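Local coordinates for DUF1818 domain-containing protein (Prochlorococcus marinus, PDB 2IT9) that is of unknown function but may bind DNA, perhaps in the manner of PC4-like proteins, at residues P8-I13 against N112-A117; V46-D51 against L68-R73; Q52-K57 against Y84-R89; L88-S93 against V104-H109. All blocks are in the same frame, centred on the assembly; numbering follows the deposited sequence. Where two conformers were deposited one is given.

Interaction 1: residues P8-I13 against N112-A117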
loop_
_atom_site.group_PDB
_atom_site.type_symbol
_atom_site.label_atom_id
_atom_site.label_comp_id
_atom_site.label_asym_id
_atom_site.label_seq_id
_atom_site.Cartn_x
_atom_site.Cartn_y
_atom_site.Cartn_z
ATOM N N PRO A 8 9.007 4.889 12.719
ATOM C CA PRO A 8 7.613 5.335 12.679
ATOM C C PRO A 8 7.159 5.703 11.272
ATOM O O PRO A 8 7.732 6.600 10.639
ATOM C CB PRO A 8 7.611 6.533 13.642
ATOM C CG PRO A 8 8.709 6.187 14.628
ATOM C CD PRO A 8 9.775 5.584 13.769
ATOM N N GLY A 9 6.207 4.923 10.752
ATOM C CA GLY A 9 5.577 5.140 9.457
ATOM C C GLY A 9 6.229 4.531 8.235
ATOM O O GLY A 9 5.717 4.688 7.137
ATOM N N TRP A 10 7.313 3.764 8.412
ATOM C CA TRP A 10 7.989 3.177 7.278
ATOM C C TRP A 10 8.896 1.958 7.587
ATOM O O TRP A 10 9.401 1.761 8.684
ATOM C CB TRP A 10 8.892 4.256 6.627
ATOM C CG TRP A 10 10.045 4.648 7.521
ATOM C CD1 TRP A 10 10.043 5.549 8.530
ATOM C CD2 TRP A 10 11.349 4.099 7.480
ATOM N NE1 TRP A 10 11.272 5.609 9.118
ATOM C CE2 TRP A 10 12.092 4.700 8.519
ATOM C CE3 TRP A 10 11.968 3.154 6.666
ATOM C CZ2 TRP A 10 13.422 4.410 8.746
ATOM C CZ3 TRP A 10 13.304 2.838 6.938
ATOM C CH2 TRP A 10 14.002 3.474 7.926
ATOM N N ARG A 11 9.146 1.214 6.520
ATOM C CA ARG A 11 10.102 0.136 6.546
ATOM C C ARG A 11 10.591 -0.211 5.124
ATOM O O ARG A 11 9.883 0.024 4.107
ATOM C CB ARG A 11 9.536 -1.097 7.261
ATOM C CG ARG A 11 8.363 -1.706 6.519
ATOM C CD ARG A 11 7.772 -2.846 7.320
ATOM N NE ARG A 11 6.444 -3.154 6.771
ATOM C CZ ARG A 11 5.919 -4.375 6.731
ATOM N NH1 ARG A 11 6.620 -5.446 7.126
ATOM N NH2 ARG A 11 4.700 -4.543 6.250
ATOM N N ILE A 12 11.782 -0.793 5.066
ATOM C CA ILE A 12 12.399 -1.309 3.860
ATOM C C ILE A 12 13.050 -2.631 4.249
ATOM O O ILE A 12 13.742 -2.682 5.248
ATOM C CB ILE A 12 13.475 -0.395 3.316
ATOM C CG1 ILE A 12 12.910 1.001 3.090
ATOM C CG2 ILE A 12 14.057 -0.942 2.047
ATOM C CD1 ILE A 12 13.915 1.876 2.456
ATOM N N ILE A 13 12.808 -3.686 3.471
ATOM C CA ILE A 13 13.335 -4.984 3.796
ATOM C C ILE A 13 13.911 -5.656 2.562
ATOM O O ILE A 13 13.281 -5.637 1.511
ATOM C CB ILE A 13 12.265 -5.978 4.417
ATOM C CG1 ILE A 13 11.459 -5.328 5.538
ATOM C CG2 ILE A 13 13.000 -7.346 4.848
ATOM C CD1 ILE A 13 10.350 -6.135 6.089
ATOM N N ASN A 112 12.084 11.795 4.897
ATOM C CA ASN A 112 13.515 11.982 5.216
ATOM C C ASN A 112 14.157 10.721 5.765
ATOM O O ASN A 112 15.303 10.392 5.440
ATOM C CB ASN A 112 13.730 13.163 6.150
ATOM C CG ASN A 112 13.516 14.483 5.443
ATOM O OD1 ASN A 112 13.986 14.680 4.303
ATOM N ND2 ASN A 112 12.811 15.394 6.098
ATOM N N ASN A 113 13.408 9.987 6.564
ATOM C CA ASN A 113 13.938 8.759 7.147
ATOM C C ASN A 113 14.030 7.674 6.099
ATOM O O ASN A 113 15.003 6.936 6.067
ATOM C CB ASN A 113 13.121 8.366 8.385
ATOM C CG ASN A 113 13.142 9.453 9.465
ATOM O OD1 ASN A 113 14.201 9.930 9.875
ATOM N ND2 ASN A 113 11.976 9.824 9.944
ATOM N N VAL A 114 13.043 7.603 5.203
ATOM C CA VAL A 114 13.048 6.639 4.119
ATOM C C VAL A 114 14.254 6.898 3.219
ATOM O O VAL A 114 14.973 5.958 2.829
ATOM C CB VAL A 114 11.780 6.717 3.314
ATOM C CG1 VAL A 114 11.897 5.914 2.024
ATOM C CG2 VAL A 114 10.610 6.192 4.171
ATOM N N VAL A 115 14.486 8.163 2.899
ATOM C CA VAL A 115 15.612 8.525 2.033
ATOM C C VAL A 115 16.905 8.105 2.671
ATOM O O VAL A 115 17.753 7.498 2.015
ATOM C CB VAL A 115 15.606 10.047 1.675
ATOM C CG1 VAL A 115 16.938 10.479 1.108
ATOM C CG2 VAL A 115 14.469 10.333 0.678
ATOM N N ASN A 116 17.078 8.447 3.945
ATOM C CA ASN A 116 18.275 8.063 4.659
ATOM C C ASN A 116 18.515 6.549 4.623
ATOM O O ASN A 116 19.672 6.111 4.454
ATOM C CB ASN A 116 18.223 8.600 6.097
ATOM C CG ASN A 116 18.385 10.133 6.165
ATOM O OD1 ASN A 116 18.867 10.775 5.214
ATOM N ND2 ASN A 116 18.021 10.717 7.311
ATOM N N ALA A 117 17.438 5.765 4.776
ATOM C CA ALA A 117 17.529 4.285 4.730
ATOM C C ALA A 117 17.908 3.821 3.335
ATOM O O ALA A 117 18.694 2.910 3.194
ATOM C CB ALA A 117 16.204 3.635 5.155
HETATM O O HOH W 1 9.869 8.155 10.912
#

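Interaction 2: residues V46-D51 against L68-R73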
loop_
_atom_site.group_PDB
_atom_site.type_symbol
_atom_site.label_atom_id
_atom_site.label_comp_id
_atom_site.label_asym_id
_atom_site.label_seq_id
_atom_site.Cartn_x
_atom_site.Cartn_y
_atom_site.Cartn_z
ATOM N N VAL A 46 13.956 8.727 -6.414
ATOM C CA VAL A 46 13.787 9.394 -5.130
ATOM C C VAL A 46 15.003 10.273 -4.838
ATOM O O VAL A 46 14.805 11.421 -4.403
ATOM C CB VAL A 46 13.470 8.405 -4.036
ATOM C CG1 VAL A 46 13.486 9.088 -2.614
ATOM C CG2 VAL A 46 12.123 7.748 -4.286
HETATM N N MSE A 47 16.226 9.784 -5.097
HETATM C CA MSE A 47 17.420 10.585 -4.825
HETATM C C MSE A 47 17.408 11.833 -5.699
HETATM O O MSE A 47 17.774 12.929 -5.253
HETATM C CB MSE A 47 18.724 9.831 -5.101
HETATM C CG MSE A 47 19.162 8.680 -4.157
HETATM SE SE MSE A 47 18.907 9.121 -2.273
HETATM C CE MSE A 47 17.160 8.383 -2.055
ATOM N N GLU A 48 17.007 11.673 -6.954
ATOM C CA GLU A 48 16.949 12.804 -7.862
ATOM C C GLU A 48 15.946 13.844 -7.391
ATOM O O GLU A 48 16.263 15.045 -7.396
ATOM C CB GLU A 48 16.599 12.374 -9.287
ATOM C CG GLU A 48 16.432 13.565 -10.160
ATOM C CD GLU A 48 16.348 13.254 -11.608
ATOM O OE1 GLU A 48 16.664 12.109 -12.005
ATOM O OE2 GLU A 48 15.978 14.186 -12.351
ATOM N N LEU A 49 14.747 13.403 -6.990
ATOM C CA LEU A 49 13.737 14.353 -6.492
ATOM C C LEU A 49 14.174 15.024 -5.191
ATOM O O LEU A 49 14.119 16.262 -5.066
ATOM C CB LEU A 49 12.392 13.669 -6.284
ATOM C CG LEU A 49 11.593 13.326 -7.525
ATOM C CD1 LEU A 49 10.448 12.416 -7.105
ATOM C CD2 LEU A 49 11.049 14.572 -8.168
ATOM N N CYS A 50 14.657 14.210 -4.255
ATOM C CA CYS A 50 15.120 14.714 -2.962
ATOM C C CYS A 50 16.201 15.783 -3.155
ATOM O O CYS A 50 16.066 16.909 -2.629
ATOM C CB CYS A 50 15.555 13.548 -2.008
ATOM S SG CYS A 50 16.061 14.188 -0.383
ATOM N N ASP A 51 17.218 15.523 -3.973
ATOM C CA ASP A 51 18.275 16.493 -4.177
ATOM C C ASP A 51 17.744 17.789 -4.775
ATOM O O ASP A 51 18.149 18.882 -4.361
ATOM C CB ASP A 51 19.388 15.938 -5.096
ATOM C CG ASP A 51 20.228 14.828 -4.429
ATOM O OD1 ASP A 51 20.077 14.541 -3.204
ATOM O OD2 ASP A 51 21.041 14.225 -5.158
ATOM N N LEU A 68 7.102 18.524 -7.618
ATOM C CA LEU A 68 8.097 18.029 -8.570
ATOM C C LEU A 68 7.635 16.656 -8.967
ATOM O O LEU A 68 7.422 15.819 -8.102
ATOM C CB LEU A 68 9.477 17.898 -7.889
ATOM C CG LEU A 68 10.123 19.161 -7.306
ATOM C CD1 LEU A 68 11.386 18.795 -6.565
ATOM C CD2 LEU A 68 10.410 20.134 -8.442
ATOM N N GLU A 69 7.498 16.410 -10.262
ATOM C CA GLU A 69 7.058 15.092 -10.731
ATOM C C GLU A 69 8.151 14.541 -11.636
ATOM O O GLU A 69 8.634 15.235 -12.544
ATOM C CB GLU A 69 5.745 15.224 -11.521
ATOM C CG GLU A 69 5.232 13.955 -12.088
ATOM C CD GLU A 69 3.969 14.163 -12.888
ATOM O OE1 GLU A 69 2.981 14.644 -12.302
ATOM O OE2 GLU A 69 3.962 13.797 -14.083
ATOM N N LEU A 70 8.468 13.261 -11.458
ATOM C CA LEU A 70 9.478 12.607 -12.264
ATOM C C LEU A 70 9.006 11.204 -12.603
ATOM O O LEU A 70 8.708 10.416 -11.721
ATOM C CB LEU A 70 10.795 12.504 -11.481
ATOM C CG LEU A 70 11.890 11.626 -12.097
ATOM C CD1 LEU A 70 12.288 12.088 -13.479
ATOM C CD2 LEU A 70 13.148 11.628 -11.159
ATOM N N GLU A 71 8.953 10.919 -13.883
ATOM C CA GLU A 71 8.643 9.583 -14.365
ATOM C C GLU A 71 9.824 8.963 -15.089
ATOM O O GLU A 71 10.308 9.451 -16.087
ATOM C CB GLU A 71 7.468 9.559 -15.344
ATOM C CG GLU A 71 7.190 8.115 -15.842
ATOM C CD GLU A 71 5.984 7.950 -16.764
ATOM O OE1 GLU A 71 5.794 8.759 -17.702
ATOM O OE2 GLU A 71 5.273 6.930 -16.594
ATOM N N ARG A 72 10.226 7.821 -14.588
ATOM C CA ARG A 72 11.232 7.012 -15.202
ATOM C C ARG A 72 10.604 5.610 -15.088
ATOM O O ARG A 72 10.601 5.045 -14.016
ATOM C CB ARG A 72 12.513 7.089 -14.387
ATOM C CG ARG A 72 13.610 6.309 -14.975
ATOM C CD ARG A 72 14.645 7.182 -15.654
ATOM N NE ARG A 72 15.487 7.851 -14.668
ATOM C CZ ARG A 72 16.437 7.255 -13.945
ATOM N NH1 ARG A 72 16.680 5.944 -14.045
ATOM N NH2 ARG A 72 17.137 7.975 -13.081
ATOM N N ARG A 73 10.054 5.101 -16.174
ATOM C CA ARG A 73 9.362 3.819 -16.157
ATOM C C ARG A 73 10.164 2.765 -15.439
ATOM O O ARG A 73 11.338 2.618 -15.719
ATOM C CB ARG A 73 9.022 3.373 -17.573
ATOM C CG ARG A 73 8.068 4.324 -18.278
#

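Interaction 3: residues Q52-K57 against Y84-R89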
loop_
_atom_site.group_PDB
_atom_site.type_symbol
_atom_site.label_atom_id
_atom_site.label_comp_id
_atom_site.label_asym_id
_atom_site.label_seq_id
_atom_site.Cartn_x
_atom_site.Cartn_y
_atom_site.Cartn_z
ATOM N N GLN A 52 16.868 17.671 -5.771
ATOM C CA GLN A 52 16.299 18.859 -6.395
ATOM C C GLN A 52 15.471 19.687 -5.419
ATOM O O GLN A 52 15.563 20.923 -5.413
ATOM C CB GLN A 52 15.420 18.483 -7.539
ATOM C CG GLN A 52 15.018 19.684 -8.306
ATOM C CD GLN A 52 14.190 19.334 -9.469
ATOM O OE1 GLN A 52 13.622 18.233 -9.519
ATOM N NE2 GLN A 52 14.147 20.244 -10.464
ATOM N N TYR A 53 14.645 19.007 -4.626
ATOM C CA TYR A 53 13.878 19.669 -3.605
ATOM C C TYR A 53 14.790 20.423 -2.638
ATOM O O TYR A 53 14.534 21.585 -2.330
ATOM C CB TYR A 53 13.010 18.679 -2.848
ATOM C CG TYR A 53 12.537 19.207 -1.503
ATOM C CD1 TYR A 53 11.469 20.088 -1.410
ATOM C CD2 TYR A 53 13.192 18.859 -0.331
ATOM C CE1 TYR A 53 11.048 20.597 -0.165
ATOM C CE2 TYR A 53 12.774 19.344 0.902
ATOM C CZ TYR A 53 11.719 20.223 0.992
ATOM O OH TYR A 53 11.341 20.708 2.248
ATOM N N LYS A 54 15.854 19.774 -2.160
ATOM C CA LYS A 54 16.790 20.404 -1.214
ATOM C C LYS A 54 17.342 21.722 -1.767
ATOM O O LYS A 54 17.597 22.675 -1.005
ATOM C CB LYS A 54 17.943 19.442 -0.849
ATOM C CG LYS A 54 17.540 18.163 -0.067
ATOM C CD LYS A 54 17.085 18.444 1.367
ATOM C CE LYS A 54 16.765 17.158 2.157
ATOM N NZ LYS A 54 15.547 16.415 1.699
ATOM N N LEU A 55 17.537 21.798 -3.090
ATOM C CA LEU A 55 18.028 23.042 -3.686
ATOM C C LEU A 55 16.925 24.113 -3.693
ATOM O O LEU A 55 17.121 25.250 -3.223
ATOM C CB LEU A 55 18.490 22.829 -5.131
ATOM C CG LEU A 55 19.719 21.947 -5.386
ATOM C CD1 LEU A 55 19.988 21.911 -6.896
ATOM C CD2 LEU A 55 20.954 22.433 -4.615
ATOM N N VAL A 56 15.782 23.736 -4.269
ATOM C CA VAL A 56 14.594 24.587 -4.353
ATOM C C VAL A 56 14.217 25.155 -2.968
ATOM O O VAL A 56 13.897 26.327 -2.847
ATOM C CB VAL A 56 13.419 23.778 -4.955
ATOM C CG1 VAL A 56 12.075 24.460 -4.732
ATOM C CG2 VAL A 56 13.651 23.540 -6.444
ATOM N N LYS A 57 14.299 24.310 -1.949
ATOM C CA LYS A 57 13.959 24.616 -0.550
ATOM C C LYS A 57 14.557 25.880 0.079
ATOM O O LYS A 57 14.006 26.399 1.057
ATOM C CB LYS A 57 14.312 23.378 0.301
ATOM C CG LYS A 57 14.306 23.510 1.835
ATOM C CD LYS A 57 14.737 22.185 2.473
ATOM C CE LYS A 57 14.996 22.316 3.968
ATOM N N TYR A 84 9.472 23.290 5.053
ATOM C CA TYR A 84 9.527 22.517 6.288
ATOM C C TYR A 84 9.532 21.018 6.058
ATOM O O TYR A 84 9.873 20.274 6.947
ATOM C CB TYR A 84 8.371 22.946 7.200
ATOM C CG TYR A 84 8.268 24.454 7.354
ATOM C CD1 TYR A 84 9.165 25.141 8.146
ATOM C CD2 TYR A 84 7.284 25.188 6.686
ATOM C CE1 TYR A 84 9.098 26.508 8.294
ATOM C CE2 TYR A 84 7.200 26.575 6.827
ATOM C CZ TYR A 84 8.113 27.232 7.636
ATOM O OH TYR A 84 8.070 28.610 7.804
ATOM N N GLY A 85 9.175 20.561 4.864
ATOM C CA GLY A 85 9.170 19.148 4.592
ATOM C C GLY A 85 8.465 18.805 3.298
ATOM O O GLY A 85 7.978 19.682 2.557
ATOM N N TRP A 86 8.430 17.512 3.024
ATOM C CA TRP A 86 7.811 17.023 1.813
ATOM C C TRP A 86 7.216 15.640 1.900
ATOM O O TRP A 86 7.712 14.814 2.633
ATOM C CB TRP A 86 8.818 17.034 0.666
ATOM C CG TRP A 86 10.083 16.243 0.980
ATOM C CD1 TRP A 86 11.119 16.642 1.782
ATOM C CD2 TRP A 86 10.456 14.957 0.470
ATOM N NE1 TRP A 86 12.072 15.659 1.857
ATOM C CE2 TRP A 86 11.712 14.632 1.031
ATOM C CE3 TRP A 86 9.841 14.033 -0.375
ATOM C CZ2 TRP A 86 12.368 13.443 0.758
ATOM C CZ3 TRP A 86 10.496 12.848 -0.650
ATOM C CH2 TRP A 86 11.757 12.565 -0.086
ATOM N N ASN A 87 6.169 15.389 1.098
ATOM C CA ASN A 87 5.560 14.064 1.026
ATOM C C ASN A 87 5.850 13.498 -0.360
ATOM O O ASN A 87 6.324 14.205 -1.278
ATOM C CB ASN A 87 4.054 14.071 1.344
ATOM C CG ASN A 87 3.260 14.939 0.404
ATOM O OD1 ASN A 87 3.506 14.966 -0.787
ATOM N ND2 ASN A 87 2.297 15.654 0.950
ATOM N N LEU A 88 5.579 12.204 -0.521
ATOM C CA LEU A 88 5.911 11.511 -1.749
ATOM C C LEU A 88 4.864 10.487 -2.127
ATOM O O LEU A 88 4.536 9.601 -1.318
ATOM C CB LEU A 88 7.266 10.798 -1.610
ATOM C CG LEU A 88 7.799 10.080 -2.874
ATOM C CD1 LEU A 88 8.171 11.081 -3.917
ATOM C CD2 LEU A 88 8.976 9.233 -2.497
ATOM N N ARG A 89 4.339 10.641 -3.344
ATOM C CA ARG A 89 3.375 9.715 -3.922
ATOM C C ARG A 89 4.097 8.973 -5.035
ATOM O O ARG A 89 4.774 9.595 -5.851
ATOM C CB ARG A 89 2.176 10.454 -4.469
ATOM C CG ARG A 89 1.123 9.522 -4.985
ATOM C CD ARG A 89 -0.086 10.263 -5.507
ATOM N NE ARG A 89 -1.056 9.319 -6.068
ATOM C CZ ARG A 89 -1.920 9.624 -7.031
ATOM N NH1 ARG A 89 -1.939 10.836 -7.580
ATOM N NH2 ARG A 89 -2.760 8.699 -7.476
#

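Interaction 4: residues L88-S93 against V104-H109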
loop_
_atom_site.group_PDB
_atom_site.type_symbol
_atom_site.label_atom_id
_atom_site.label_comp_id
_atom_site.label_asym_id
_atom_site.label_seq_id
_atom_site.Cartn_x
_atom_site.Cartn_y
_atom_site.Cartn_z
ATOM N N LEU A 88 5.579 12.204 -0.521
ATOM C CA LEU A 88 5.911 11.511 -1.749
ATOM C C LEU A 88 4.864 10.487 -2.127
ATOM O O LEU A 88 4.536 9.601 -1.318
ATOM C CB LEU A 88 7.266 10.798 -1.610
ATOM C CG LEU A 88 7.799 10.080 -2.874
ATOM C CD1 LEU A 88 8.171 11.081 -3.917
ATOM C CD2 LEU A 88 8.976 9.233 -2.497
ATOM N N ARG A 89 4.339 10.641 -3.344
ATOM C CA ARG A 89 3.375 9.715 -3.922
ATOM C C ARG A 89 4.097 8.973 -5.035
ATOM O O ARG A 89 4.774 9.595 -5.851
ATOM C CB ARG A 89 2.176 10.454 -4.469
ATOM C CG ARG A 89 1.123 9.522 -4.985
ATOM C CD ARG A 89 -0.086 10.263 -5.507
ATOM N NE ARG A 89 -1.056 9.319 -6.068
ATOM C CZ ARG A 89 -1.920 9.624 -7.031
ATOM N NH1 ARG A 89 -1.939 10.836 -7.580
ATOM N NH2 ARG A 89 -2.760 8.699 -7.476
ATOM N N LEU A 90 3.990 7.648 -5.029
ATOM C CA LEU A 90 4.652 6.808 -6.011
ATOM C C LEU A 90 3.600 5.976 -6.764
ATOM O O LEU A 90 2.715 5.389 -6.138
ATOM C CB LEU A 90 5.607 5.846 -5.371
ATOM C CG LEU A 90 6.806 6.515 -4.701
ATOM C CD1 LEU A 90 7.548 5.451 -3.949
ATOM C CD2 LEU A 90 7.707 7.142 -5.746
ATOM N N ILE A 91 3.705 5.981 -8.078
ATOM C CA ILE A 91 2.862 5.153 -8.939
ATOM C C ILE A 91 3.763 4.186 -9.687
ATOM O O ILE A 91 4.605 4.613 -10.506
ATOM C CB ILE A 91 2.083 5.995 -9.944
ATOM C CG1 ILE A 91 1.418 7.196 -9.272
ATOM C CG2 ILE A 91 1.109 5.128 -10.754
ATOM C CD1 ILE A 91 0.492 6.878 -8.227
ATOM N N LEU A 92 3.525 2.896 -9.456
ATOM C CA LEU A 92 4.281 1.824 -10.072
ATOM C C LEU A 92 3.430 1.183 -11.150
ATOM O O LEU A 92 2.384 0.597 -10.873
ATOM C CB LEU A 92 4.641 0.808 -8.997
ATOM C CG LEU A 92 5.482 -0.375 -9.465
ATOM C CD1 LEU A 92 6.784 0.062 -10.161
ATOM C CD2 LEU A 92 5.774 -1.264 -8.264
ATOM N N SER A 93 3.873 1.257 -12.393
ATOM C CA SER A 93 3.034 0.768 -13.471
ATOM C C SER A 93 3.184 -0.687 -13.668
ATOM O O SER A 93 4.197 -1.294 -13.314
ATOM C CB SER A 93 3.297 1.516 -14.757
ATOM O OG SER A 93 2.725 2.788 -14.621
ATOM N N VAL A 104 1.530 4.082 -3.833
ATOM C CA VAL A 104 1.812 4.171 -2.421
ATOM C C VAL A 104 2.222 5.596 -2.066
ATOM O O VAL A 104 2.545 6.406 -2.963
ATOM C CB VAL A 104 2.868 3.146 -1.978
ATOM C CG1 VAL A 104 2.409 1.715 -2.278
ATOM C CG2 VAL A 104 4.202 3.398 -2.659
ATOM N N TYR A 105 2.284 5.862 -0.762
ATOM C CA TYR A 105 2.516 7.245 -0.281
ATOM C C TYR A 105 3.190 7.289 1.074
ATOM O O TYR A 105 2.846 6.489 1.974
ATOM C CB TYR A 105 1.187 7.969 -0.235
ATOM C CG TYR A 105 1.169 9.302 0.479
ATOM C CD1 TYR A 105 1.404 10.486 -0.232
ATOM C CD2 TYR A 105 0.872 9.387 1.826
ATOM C CE1 TYR A 105 1.338 11.738 0.405
ATOM C CE2 TYR A 105 0.812 10.640 2.475
ATOM C CZ TYR A 105 1.057 11.796 1.743
ATOM O OH TYR A 105 1.004 13.044 2.347
ATOM N N TRP A 106 4.181 8.184 1.209
ATOM C CA TRP A 106 4.820 8.486 2.500
ATOM C C TRP A 106 4.592 9.965 2.797
ATOM O O TRP A 106 4.740 10.808 1.894
ATOM C CB TRP A 106 6.323 8.236 2.524
ATOM C CG TRP A 106 6.730 6.789 2.578
ATOM C CD1 TRP A 106 6.503 5.925 3.606
ATOM C CD2 TRP A 106 7.526 6.078 1.617
ATOM N NE1 TRP A 106 7.090 4.708 3.338
ATOM C CE2 TRP A 106 7.705 4.764 2.112
ATOM C CE3 TRP A 106 8.090 6.416 0.382
ATOM C CZ2 TRP A 106 8.437 3.798 1.414
ATOM C CZ3 TRP A 106 8.805 5.461 -0.315
ATOM C CH2 TRP A 106 8.996 4.178 0.199
ATOM N N PRO A 107 4.207 10.289 4.036
ATOM C CA PRO A 107 3.939 11.667 4.396
ATOM C C PRO A 107 5.222 12.431 4.768
ATOM O O PRO A 107 6.324 11.842 4.841
ATOM C CB PRO A 107 3.011 11.516 5.595
ATOM C CG PRO A 107 3.557 10.311 6.285
ATOM C CD PRO A 107 3.931 9.381 5.161
ATOM N N ARG A 108 5.045 13.718 5.058
ATOM C CA ARG A 108 6.162 14.571 5.516
ATOM C C ARG A 108 6.898 13.984 6.670
ATOM O O ARG A 108 6.305 13.319 7.529
ATOM C CB ARG A 108 5.630 15.925 5.936
ATOM C CG ARG A 108 5.006 16.641 4.719
ATOM C CD ARG A 108 4.131 17.784 5.165
ATOM N NE ARG A 108 4.961 18.815 5.704
ATOM C CZ ARG A 108 5.317 19.915 5.060
ATOM N NH1 ARG A 108 4.865 20.195 3.835
ATOM N NH2 ARG A 108 6.098 20.763 5.691
ATOM N N HIS A 109 8.204 14.235 6.711
ATOM C CA HIS A 109 9.082 13.863 7.831
ATOM C C HIS A 109 9.472 12.386 7.746
ATOM O O HIS A 109 10.657 12.031 7.865
ATOM C CB HIS A 109 8.525 14.269 9.219
ATOM C CG HIS A 109 8.051 15.687 9.270
ATOM N ND1 HIS A 109 8.883 16.758 9.021
ATOM C CD2 HIS A 109 6.819 16.211 9.490
ATOM C CE1 HIS A 109 8.178 17.877 9.045
ATOM N NE2 HIS A 109 6.927 17.576 9.350
#

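Interaction 1: residues P8-I13 against N112-A117
Trp10 lies against one flank of the helical segment 112-117, and its side chain can be followed atom by atom across Asn113, Val114 and Ala117. CB packs on Val114 CG2 at 3.6 Å, and the same methyl reaches CG, 3.7 Å away. With CG set between the backbone N and the carbonyl carbon (chi1 68°), the indole turns one face over the helix backbone, where Val114 CA and Asn113 O lie. On the pyrrole side NE1 stands 3.4 Å from Asn113 CB, and the Asn113 amide plane is only 20° from that of the ring. At the far end of the six-membered ring, CZ3 meets Ala117 CB at 3.5 Å, obliquely. An overall order of four strands, a helix, four strands and a second helix is consistent with a PC4-like or Whirly-like fold; here strand 10-15 of the first sheet meets the closing helix, the short axes 8.9 Å apart and nearly parallel at 16°. Ile12 extends the apolar row, its CD1 4.0 Å from Ala117 CB. Replacing Trp10 with an alanine would probably open a gap over Asn113 and leave the Ala117 methyl without its aromatic partner. At the outer end a water donates to Pro8 O (2.7 Å) and accepts a weak bond from Asn113 ND2, beside the indole edge and in its plane.

Interaction 2: residues V46-D51 against L68-R73
Leu49 and Leu70 meet where helix 46-51 runs over strand 68-72, and their rotamers decide which methyls touch. In Leu49, CG stands beside the backbone N and anti to the carbonyl carbon (chi1 -74°), which swings CD2 toward the strand: it lies 3.7 Å from Leu68 CB and 3.9 Å from Leu70 CB, bridging two side chains of the same sheet face. Leu70 takes the other choice, CG anti to its own N (chi1 170°), and sends CD2 to Glu48. Helix 36-56 covers this face of the antiparallel sheet, here on one of its two outermost strands, 65-72; the short axes are 9.4 Å apart at 158°. Leu70 CD2 sits against the extended Glu48 chain from CB to the carboxylate, 3.6 Å from CD, the two side chains crossing at about a right angle. Glu48 OE1 is 4.3 Å from Arg72 NH2, at the guanidinium edge but beyond a salt bridge; Arg72 pairs with Glu44. Farther toward the start of the strand segment, Leu68 CD1 approaches the helix backbone, 4.0 Å from Leu49 O.

Interaction 3: residues Q52-K57 against Y84-R89
Tyr53 and Trp86 present their rings to each other obliquely, planes at 45° and the centroids of the phenol and the five-membered ring 4.5 Å apart. Trp86 CG lies over one face of the Tyr53 ring; the opposite face carries Lys57 CB, 4.1 Å above the plane and toward the rim. At the edge of the phenol, in its plane, is Lys54 NZ, in one of that side chain's two conformers. The closest approach is Tyr53 CE2 to Trp86 CD1, 3.3 Å. Tyr53 CG sits anti to the backbone N (chi1 161°), which sends the ring toward Gly85 and Trp86. There the hydroxyl bonds to Asp82 O, while Gly85 N, 3.4 Å from Tyr53 OH, is too poorly angled to count. A phenylalanine in place of Tyr53 would probably keep the ring packing but leave Asp82 O without this partner. The contact joins the 52-56 part of helix 36-56 to strand 85-92. The chemistry implied is aromatic packing inside, with the phenol oxygen satisfied by Asp82 O of strand 75-82 and the indole N-H by Asn112 OD1 of helix 110-120.

Interaction 4: residues L88-S93 against V104-H109
Leu90 and Val104 form a hydrogen-bonded pair of an antiparallel ladder that Leu88 and Trp106 continue, with Arg89 and Tyr105 as the non-hydrogen-bonded pair between them. Four backbone bonds hold the register: Leu90 N to Val104 O spans 2.8 Å at 175°, and its return bond, Val104 N to Leu90 O, 2.9 Å; the Leu88 and Trp106 pair repeats this reciprocal pattern.

The tight side is the face carrying Leu88, Leu90, Val104 and Trp106. Leu90 CB meets Val104 CG2 at 3.9 Å, and Leu90 CD1 lies obliquely 3.8 Å from Trp106 CZ3. Leu88 CD2 comes instead to the ring edge, near its plane, 4.1 Å from CE3 of Trp106. The other face is the solvent side, with Arg89 exposed and Tyr105 partly so. Arg89 CB is 4.3 Å from Tyr105 CD1, which leans instead on the backbone carbonyl of Leu88, 3.4 Å from its O. The Arg89 chain, CG anti to the backbone N (chi1 -176°), runs away from the tyrosine ring to a salt bridge with Glu103.

Strands 85-92 and 102-106 form a beta hairpin. Helix 36-56 covers the tight face through Val46, Leu49 and Leu42, while Thr111, Val114 and Met118 of helix 110-120 pack on Trp106, whose NE1 bonds to Gly26 O. Val104 pairs antiparallel with a strand of the second subunit, carrying the sheet across the interface.

From the N terminus, strand 10-15 opens the widest loop, which interaction 1 closes only when helix 110-120 arrives; the other three contacts are nested within it. Helix 36-56 then opens interactions 2 and 3 in succession. Interaction 2 closes first, on strand 65-72, and interaction 3 later, on strand 85-92, so the two cross. Interaction 4 starts on the stretch where interaction 3 ends, sharing Leu88 and Arg89, and closes at strand 102-106, just before the final helix. The first sheet is thereby tied to the last helix, and the long helix to edge strand 65-72 and inner strand 85-92 of the second sheet. Val115 packing on Val46 and Cys50 joins the two helices.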